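Local atomic coordinates of p-47 protein (Clostridium botulinum E1 str. 'BoNT E Beluga', PDB entry 5WIX), a protein that is of unknown function but has a tubular lipid-binding (TULIP) fold resembling bactericidal/permeability-increasing protein, and so may bind lipids or other apolar ligands. Residues L283-I288 / L384-D389; R315-V320 / K331-C336. One frame throughout, in Å; residues are numbered along the deposited sequence.

Contact 1 of 2, residues L283-I288 / L384-D389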
ATOM      1  N   LEU A 283       0.286 -30.402 -11.629  1.00 63.41           N
ATOM      2  CA  LEU A 283      -0.555 -29.550 -12.455  1.00 82.10           C
ATOM      3  C   LEU A 283      -0.964 -30.278 -13.735  1.00 81.62           C
ATOM      4  O   LEU A 283      -0.110 -30.634 -14.554  1.00 83.31           O
ATOM      5  CB  LEU A 283       0.177 -28.245 -12.794  1.00 81.03           C
ATOM      6  CG  LEU A 283       0.950 -27.635 -11.626  1.00 82.83           C
ATOM      7  CD1 LEU A 283       1.757 -26.408 -12.076  1.00 82.25           C
ATOM      8  CD2 LEU A 283       0.003 -27.282 -10.488  1.00 80.34           C
ATOM      9  N   ASN A 284      -2.263 -30.494 -13.923  1.00 64.28           N
ATOM     10  CA  ASN A 284      -2.705 -31.221 -15.119  1.00 58.26           C
ATOM     11  C   ASN A 284      -2.990 -30.285 -16.286  1.00 58.68           C
ATOM     12  O   ASN A 284      -4.036 -29.609 -16.337  1.00 60.41           O
ATOM     13  CB  ASN A 284      -3.931 -32.071 -14.798  1.00 53.22           C
ATOM     14  CG  ASN A 284      -3.681 -33.027 -13.636  1.00 64.63           C
ATOM     15  OD1 ASN A 284      -2.706 -33.784 -13.627  1.00 57.53           O
ATOM     16  ND2 ASN A 284      -4.552 -32.970 -12.633  1.00 57.65           N
ATOM     17  N   TRP A 285      -2.043 -30.228 -17.218  1.00 48.70           N
ATOM     18  CA  TRP A 285      -2.203 -29.340 -18.361  1.00 57.88           C
ATOM     19  C   TRP A 285      -3.412 -29.726 -19.194  1.00 59.93           C
ATOM     20  O   TRP A 285      -3.887 -30.868 -19.160  1.00 74.25           O
ATOM     21  CB  TRP A 285      -0.964 -29.353 -19.237  1.00 53.07           C
ATOM     22  CG  TRP A 285      -0.822 -28.129 -20.044  1.00 67.10           C
ATOM     23  CD1 TRP A 285      -1.127 -27.972 -21.360  1.00 81.50           C
ATOM     24  CD2 TRP A 285      -0.335 -26.868 -19.590  1.00 75.11           C
ATOM     25  NE1 TRP A 285      -0.854 -26.686 -21.765  1.00 73.66           N
ATOM     26  CE2 TRP A 285      -0.365 -25.987 -20.693  1.00 79.01           C
ATOM     27  CE3 TRP A 285       0.123 -26.396 -18.361  1.00 64.77           C
ATOM     28  CZ2 TRP A 285       0.040 -24.665 -20.600  1.00 71.86           C
ATOM     29  CZ3 TRP A 285       0.522 -25.083 -18.271  1.00 75.35           C
ATOM     30  CH2 TRP A 285       0.479 -24.230 -19.387  1.00 72.13           C
ATOM     31  N   TYR A 286      -3.908 -28.764 -19.949  1.00 66.02           N
ATOM     32  CA  TYR A 286      -5.008 -29.040 -20.854  1.00 61.32           C
ATOM     33  C   TYR A 286      -4.519 -29.776 -22.112  1.00 60.97           C
ATOM     34  O   TYR A 286      -3.325 -29.842 -22.381  1.00 56.08           O
ATOM     35  CB  TYR A 286      -5.731 -27.738 -21.213  1.00 62.58           C
ATOM     36  CG  TYR A 286      -4.920 -26.746 -22.011  1.00 60.64           C
ATOM     37  CD1 TYR A 286      -4.881 -26.810 -23.396  1.00 62.28           C
ATOM     38  CD2 TYR A 286      -4.208 -25.724 -21.379  1.00 66.08           C
ATOM     39  CE1 TYR A 286      -4.149 -25.892 -24.137  1.00 87.53           C
ATOM     40  CE2 TYR A 286      -3.474 -24.795 -22.113  1.00 63.23           C
ATOM     41  CZ  TYR A 286      -3.450 -24.880 -23.489  1.00 74.70           C
ATOM     42  OH  TYR A 286      -2.719 -23.978 -24.239  1.00 70.32           O
ATOM     43  N   GLY A 287      -5.446 -30.333 -22.883  1.00 61.91           N
ATOM     44  CA  GLY A 287      -5.054 -31.144 -24.016  1.00 52.10           C
ATOM     45  C   GLY A 287      -4.547 -30.384 -25.243  1.00 53.91           C
ATOM     46  O   GLY A 287      -5.231 -29.479 -25.743  1.00 58.23           O
ATOM     47  N   ILE A 288      -3.373 -30.791 -25.747  1.00 45.26           N
ATOM     48  CA  ILE A 288      -2.776 -30.278 -26.993  1.00 65.37           C
ATOM     49  C   ILE A 288      -2.810 -31.291 -28.139  1.00 69.67           C
ATOM     50  O   ILE A 288      -2.259 -32.376 -27.993  1.00 73.29           O
ATOM     51  CB  ILE A 288      -1.287 -29.909 -26.807  1.00 65.84           C
ATOM     52  CG1 ILE A 288      -1.103 -28.916 -25.663  1.00 44.92           C
ATOM     53  CG2 ILE A 288      -0.708 -29.348 -28.089  1.00 54.77           C
ATOM     54  CD1 ILE A 288       0.289 -29.006 -25.056  1.00 63.54           C
ATOM     55  N   LEU A 384       5.990 -27.346 -24.308  1.00 82.72           N
ATOM     56  CA  LEU A 384       6.815 -26.284 -23.736  1.00 76.06           C
ATOM     57  C   LEU A 384       6.287 -24.917 -24.174  1.00 79.16           C
ATOM     58  O   LEU A 384       6.158 -23.984 -23.359  1.00 73.70           O
ATOM     59  CB  LEU A 384       8.276 -26.465 -24.142  1.00 66.10           C
ATOM     60  CG  LEU A 384       9.013 -27.596 -23.411  1.00 78.48           C
ATOM     61  CD1 LEU A 384      10.461 -27.757 -23.887  1.00 75.38           C
ATOM     62  CD2 LEU A 384       8.971 -27.358 -21.902  1.00 82.50           C
ATOM     63  N   LYS A 385       5.954 -24.813 -25.456  1.00 67.70           N
ATOM     64  CA  LYS A 385       5.376 -23.585 -25.972  1.00 64.19           C
ATOM     65  C   LYS A 385       4.112 -23.271 -25.199  1.00 67.84           C
ATOM     66  O   LYS A 385       3.951 -22.161 -24.702  1.00 83.49           O
ATOM     67  CB  LYS A 385       5.119 -23.699 -27.480  1.00 50.73           C
ATOM     68  CG  LYS A 385       6.441 -23.841 -28.264  1.00 77.00           C
ATOM     69  CD  LYS A 385       6.264 -23.878 -29.785  1.00 74.36           C
ATOM     70  CE  LYS A 385       7.628 -23.916 -30.502  1.00 74.20           C
ATOM     71  NZ  LYS A 385       7.487 -23.943 -31.994  1.00 73.35           N
ATOM     72  N   SER A 386       3.256 -24.271 -25.047  1.00 81.85           N
ATOM     73  CA  SER A 386       2.011 -24.082 -24.323  1.00 79.89           C
ATOM     74  C   SER A 386       2.256 -23.463 -22.959  1.00 67.69           C
ATOM     75  O   SER A 386       1.528 -22.563 -22.564  1.00 81.79           O
ATOM     76  CB  SER A 386       1.265 -25.408 -24.158  1.00 67.92           C
ATOM     77  OG  SER A 386      -0.141 -25.179 -24.184  1.00 57.91           O
ATOM     78  N   PHE A 387       3.291 -23.943 -22.267  1.00 57.03           N
ATOM     79  CA  PHE A 387       3.640 -23.474 -20.925  1.00 71.54           C
ATOM     80  C   PHE A 387       3.994 -21.984 -20.905  1.00 74.46           C
ATOM     81  O   PHE A 387       3.292 -21.147 -20.310  1.00 54.28           O
ATOM     82  CB  PHE A 387       4.830 -24.259 -20.377  1.00 69.94           C
ATOM     83  CG  PHE A 387       4.559 -25.707 -20.147  1.00 80.68           C
ATOM     84  CD1 PHE A 387       3.261 -26.190 -20.104  1.00 84.05           C
ATOM     85  CD2 PHE A 387       5.616 -26.591 -19.954  1.00 86.87           C
ATOM     86  CE1 PHE A 387       3.026 -27.533 -19.884  1.00 87.41           C
ATOM     87  CE2 PHE A 387       5.391 -27.937 -19.732  1.00 69.60           C
ATOM     88  CZ  PHE A 387       4.098 -28.409 -19.696  1.00 76.00           C
ATOM     89  N   ARG A 388       5.120 -21.687 -21.545  1.00 67.02           N
ATOM     90  CA  ARG A 388       5.536 -20.323 -21.792  1.00 75.32           C
ATOM     91  C   ARG A 388       4.365 -19.409 -22.151  1.00 77.21           C
ATOM     92  O   ARG A 388       4.148 -18.390 -21.511  1.00 77.62           O
ATOM     93  CB  ARG A 388       6.576 -20.287 -22.909  1.00 74.55           C
ATOM     94  CG  ARG A 388       6.854 -18.888 -23.392  1.00 78.42           C
ATOM     95  CD  ARG A 388       7.946 -18.866 -24.416  1.00 76.24           C
ATOM     96  NE  ARG A 388       7.500 -19.465 -25.656  1.00 94.42           N
ATOM     97  CZ  ARG A 388       8.317 -19.865 -26.622  1.00106.37           C
ATOM     98  NH1 ARG A 388       9.637 -19.733 -26.476  1.00 85.28           N
ATOM     99  NH2 ARG A 388       7.806 -20.406 -27.728  1.00115.14           N
ATOM    100  N   ASP A 389       3.591 -19.802 -23.151  1.00 69.50           N
ATOM    101  CA  ASP A 389       2.474 -18.989 -23.618  1.00 75.04           C
ATOM    102  C   ASP A 389       1.539 -18.576 -22.463  1.00 72.94           C
ATOM    103  O   ASP A 389       0.928 -17.493 -22.504  1.00 66.90           O
ATOM    104  CB  ASP A 389       1.690 -19.740 -24.713  1.00 86.11           C
ATOM    105  CG  ASP A 389       2.358 -19.657 -26.094  1.00 87.29           C
ATOM    106  OD1 ASP A 389       3.609 -19.543 -26.178  1.00 82.21           O
ATOM    107  OD2 ASP A 389       1.614 -19.708 -27.104  1.00 89.38           O
TER
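W285 meets S386 and F387 where the loop after the short strand 283-284 folds against the long helix 370-390, the helix packed along the curled antiparallel sheet of one TULIP-like domain of this BPI-like protein. The indole is the centre of the contact. Its CG lies anti to the backbone N (chi1 -156°), which carries the ring out of the loop and up to the helix. F387 approaches from one side of the indole with its CD1-CE1 edge, in an edge-to-face pair whose planes stand at 72°. The centroids of the phenyl and the six-membered indole ring are 4.5 Å apart. At the closest point F387 CE1 comes within 3.4 Å of W285 CD2. Y286 CD2 lies over the opposite face of the indole, displaced toward the rim, so the tryptophan sits between its own sequence neighbour and a residue of the helix. I299 of strand 293-307 touches both W285 and F387, tying the pair to the sheet.

The polar edge of the indole is served by S386. W285 NE1 donates to S386 OG over 2.9 Å; the bond is bent, with 144° at the hydrogen, and the acceptor is tilted somewhat out of the ring plane. This bond helps set the rotation of the indole. I288 adds an apolar touch, CD1 lying 3.8 Å from S386 CB. Y286, whose CG stands between its backbone N and carbonyl carbon, reaches across toward the helix, bringing OH to 2.8 Å from S386 OG.

Contact 2 of 2, residues R315-V320 / K331-C336; sequences RLSGIV and KLNMEC
L316 and M334, with L332 and V320, form the tightly packed half of this antiparallel ladder, on the side toward helix 370-390; G318 contributes backbone. Two hydrogen-bonded pairs hold the strands together. L316 and M334 exchange bonds in both directions, M334 N to L316 O being nearly straight at 171°. G318 and L332 do the same, and L332 N reaches G318 O over 2.6 Å. In the non-hydrogen-bonded S317-N333 pair, S317 CA makes a bent CA-H...O contact with L332 O.

On the helix side, L316 CD1 packs on M334 CB at 3.8 Å. The M334 chain runs straight out, then bends at its thioether (chi3 69°), which brings CE against L316 CD2. V320 CG1 touches L332 CD1 at 3.7 Å, the two side chains crossing at an angle. From the helix, V379 meets V320 and S383 meets L332.

The other face, with R315, S317, I319, K331, N333 and E335, is looser and more open to solvent. R315 NE and E335 OE1 are 4.2 Å apart, beyond a salt bridge. I319 CG2 touches K331 at CB and, 3.6 Å away, at CA, and the extended lysine chain leads off from there. S317 OG hydrogen-bonds to D301 of strand 293-307, while S317 CB lies beside N333 OD1. A β-hairpin with an apolar face on a long helix and a more polar face outward is consistent with the TULIP-like fold.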
ATOM      1  N   ARG A 315      10.352 -21.399 -13.337  1.00 92.08           N
ATOM      2  CA  ARG A 315      11.193 -22.591 -13.376  1.00 95.62           C
ATOM      3  C   ARG A 315      10.345 -23.823 -13.099  1.00 86.66           C
ATOM      4  O   ARG A 315      10.121 -24.176 -11.944  1.00 89.25           O
ATOM      5  CB  ARG A 315      12.316 -22.475 -12.352  1.00102.92           C
ATOM      6  CG  ARG A 315      13.657 -22.980 -12.827  1.00121.46           C
ATOM      7  CD  ARG A 315      14.693 -22.938 -11.701  1.00136.97           C
ATOM      8  NE  ARG A 315      14.840 -21.597 -11.133  1.00151.99           N
ATOM      9  CZ  ARG A 315      15.124 -21.349  -9.855  1.00165.59           C
ATOM     10  NH1 ARG A 315      15.283 -22.355  -8.999  1.00177.83           N
ATOM     11  NH2 ARG A 315      15.244 -20.096  -9.427  1.00159.36           N
ATOM     12  N   LEU A 316       9.866 -24.460 -14.165  1.00 86.40           N
ATOM     13  CA  LEU A 316       9.029 -25.659 -14.054  1.00 85.69           C
ATOM     14  C   LEU A 316       9.643 -26.897 -14.694  1.00 90.73           C
ATOM     15  O   LEU A 316      10.508 -26.811 -15.567  1.00 89.19           O
ATOM     16  CB  LEU A 316       7.657 -25.418 -14.685  1.00 75.42           C
ATOM     17  CG  LEU A 316       7.621 -24.880 -16.123  1.00 73.95           C
ATOM     18  CD1 LEU A 316       7.829 -25.982 -17.170  1.00 67.32           C
ATOM     19  CD2 LEU A 316       6.317 -24.110 -16.381  1.00 52.68           C
ATOM     20  N   SER A 317       9.152 -28.057 -14.284  1.00103.69           N
ATOM     21  CA  SER A 317       9.518 -29.297 -14.952  1.00 97.57           C
ATOM     22  C   SER A 317       8.437 -30.363 -14.807  1.00 95.58           C
ATOM     23  O   SER A 317       7.705 -30.406 -13.819  1.00 95.40           O
ATOM     24  CB  SER A 317      10.838 -29.823 -14.414  1.00 85.88           C
ATOM     25  OG  SER A 317      10.618 -30.548 -13.220  1.00100.14           O
ATOM     26  N   GLY A 318       8.352 -31.227 -15.809  1.00106.29           N
ATOM     27  CA  GLY A 318       7.341 -32.266 -15.855  1.00111.60           C
ATOM     28  C   GLY A 318       7.478 -33.077 -17.127  1.00103.42           C
ATOM     29  O   GLY A 318       8.493 -32.987 -17.819  1.00 97.98           O
ATOM     30  N   ILE A 319       6.454 -33.862 -17.442  1.00100.07           N
ATOM     31  CA  ILE A 319       6.517 -34.777 -18.572  1.00 87.68           C
ATOM     32  C   ILE A 319       5.239 -34.770 -19.393  1.00 73.75           C
ATOM     33  O   ILE A 319       4.232 -34.189 -18.987  1.00 75.32           O
ATOM     34  CB  ILE A 319       6.780 -36.207 -18.105  1.00 86.26           C
ATOM     35  CG1 ILE A 319       5.988 -36.489 -16.826  1.00 95.45           C
ATOM     36  CG2 ILE A 319       8.272 -36.426 -17.865  1.00 85.39           C
ATOM     37  CD1 ILE A 319       4.651 -37.116 -17.063  1.00 96.96           C
ATOM     38  N   VAL A 320       5.301 -35.416 -20.551  1.00 68.86           N
ATOM     39  CA  VAL A 320       4.116 -35.635 -21.368  1.00 78.82           C
ATOM     40  C   VAL A 320       4.124 -37.052 -21.940  1.00 90.01           C
ATOM     41  O   VAL A 320       5.027 -37.422 -22.693  1.00 94.06           O
ATOM     42  CB  VAL A 320       4.009 -34.604 -22.507  1.00 59.47           C
ATOM     43  CG1 VAL A 320       5.344 -34.409 -23.191  1.00 65.94           C
ATOM     44  CG2 VAL A 320       2.956 -35.038 -23.498  1.00 68.09           C
ATOM     45  N   LYS A 331      10.571 -35.925 -21.237  1.00 72.99           N
ATOM     46  CA  LYS A 331      10.811 -35.077 -20.065  1.00 88.58           C
ATOM     47  C   LYS A 331      10.970 -33.604 -20.484  1.00 91.57           C
ATOM     48  O   LYS A 331      11.706 -33.276 -21.424  1.00 99.70           O
ATOM     49  CB  LYS A 331      12.020 -35.565 -19.255  1.00 98.23           C
ATOM     50  CG  LYS A 331      13.367 -35.490 -19.947  1.00109.17           C
ATOM     51  CD  LYS A 331      14.442 -36.208 -19.124  1.00115.76           C
ATOM     52  CE  LYS A 331      15.814 -36.173 -19.807  1.00114.52           C
ATOM     53  NZ  LYS A 331      16.832 -37.003 -19.087  1.00107.20           N
ATOM     54  N   LEU A 332      10.234 -32.736 -19.790  1.00 78.08           N
ATOM     55  CA  LEU A 332      10.112 -31.326 -20.136  1.00 88.97           C
ATOM     56  C   LEU A 332      10.718 -30.387 -19.064  1.00104.88           C
ATOM     57  O   LEU A 332      10.298 -30.417 -17.904  1.00102.98           O
ATOM     58  CB  LEU A 332       8.635 -30.983 -20.345  1.00 70.93           C
ATOM     59  CG  LEU A 332       7.834 -31.807 -21.346  1.00 73.09           C
ATOM     60  CD1 LEU A 332       6.379 -31.341 -21.423  1.00 58.66           C
ATOM     61  CD2 LEU A 332       8.490 -31.715 -22.710  1.00 91.38           C
ATOM     62  N   ASN A 333      11.690 -29.557 -19.451  1.00109.37           N
ATOM     63  CA  ASN A 333      12.255 -28.539 -18.547  1.00100.71           C
ATOM     64  C   ASN A 333      12.249 -27.138 -19.161  1.00 93.59           C
ATOM     65  O   ASN A 333      12.766 -26.942 -20.260  1.00105.77           O
ATOM     66  CB  ASN A 333      13.692 -28.889 -18.153  1.00 96.85           C
ATOM     67  CG  ASN A 333      13.787 -30.146 -17.303  1.00112.70           C
ATOM     68  OD1 ASN A 333      14.024 -30.072 -16.093  1.00107.31           O
ATOM     69  ND2 ASN A 333      13.624 -31.314 -17.936  1.00114.06           N
ATOM     70  N   MET A 334      11.686 -26.163 -18.449  1.00 95.23           N
ATOM     71  CA  MET A 334      11.732 -24.769 -18.905  1.00 86.16           C
ATOM     72  C   MET A 334      12.202 -23.779 -17.835  1.00 80.63           C
ATOM     73  O   MET A 334      11.872 -23.917 -16.660  1.00 85.79           O
ATOM     74  CB  MET A 334      10.358 -24.329 -19.415  1.00 71.63           C
ATOM     75  CG  MET A 334      10.359 -22.971 -20.073  1.00 63.76           C
ATOM     76  SD  MET A 334       8.846 -22.626 -20.988  1.00 89.87           S
ATOM     77  CE  MET A 334       7.748 -22.476 -19.595  1.00 53.18           C
ATOM     78  N   GLU A 335      12.992 -22.792 -18.251  1.00 92.47           N
ATOM     79  CA  GLU A 335      13.170 -21.564 -17.467  1.00 91.63           C
ATOM     80  C   GLU A 335      12.757 -20.384 -18.336  1.00 90.11           C
ATOM     81  O   GLU A 335      13.194 -20.266 -19.484  1.00 97.27           O
ATOM     82  CB  GLU A 335      14.602 -21.377 -16.976  1.00 92.93           C
ATOM     83  CG  GLU A 335      14.758 -20.125 -16.090  1.00111.32           C
ATOM     84  CD  GLU A 335      16.201 -19.800 -15.697  1.00114.70           C
ATOM     85  OE1 GLU A 335      16.465 -19.588 -14.492  1.00116.80           O
ATOM     86  OE2 GLU A 335      17.067 -19.731 -16.593  1.00122.45           O
ATOM     87  N   CYS A 336      11.912 -19.511 -17.792  1.00 76.46           N
ATOM     88  CA  CYS A 336      11.300 -18.460 -18.604  1.00 84.00           C
ATOM     89  C   CYS A 336      11.017 -17.191 -17.814  1.00 87.93           C
ATOM     90  O   CYS A 336      10.148 -17.167 -16.928  1.00 82.84           O
ATOM     91  CB  CYS A 336       9.998 -18.965 -19.235  1.00 67.30           C
ATOM     92  SG  CYS A 336       9.122 -17.723 -20.214  1.00 83.00           S
TER

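In the fold
From the N terminus, the chain reaches contact 1 first at 283-288, then runs through strand 293-307 into the hairpin of strands 311-322 and 328-343. Contact 2 closes that hairpin locally, with ten residues between its segments. Strand 348-363 follows, and helix 370-390 brings 384-389 back to the loop at 283-288, closing a span of 95 residues with contact 2 wholly within it. The centres of the two contacts are about 10 Å apart, and the helix bridges them: F387 CD2 lies 3.6 Å from L316 CD1, and R388 N 3.4 Å from M334 CE. Contact 1 thus ties the helix to the loop, while contact 2 joins neighbouring strands beneath it.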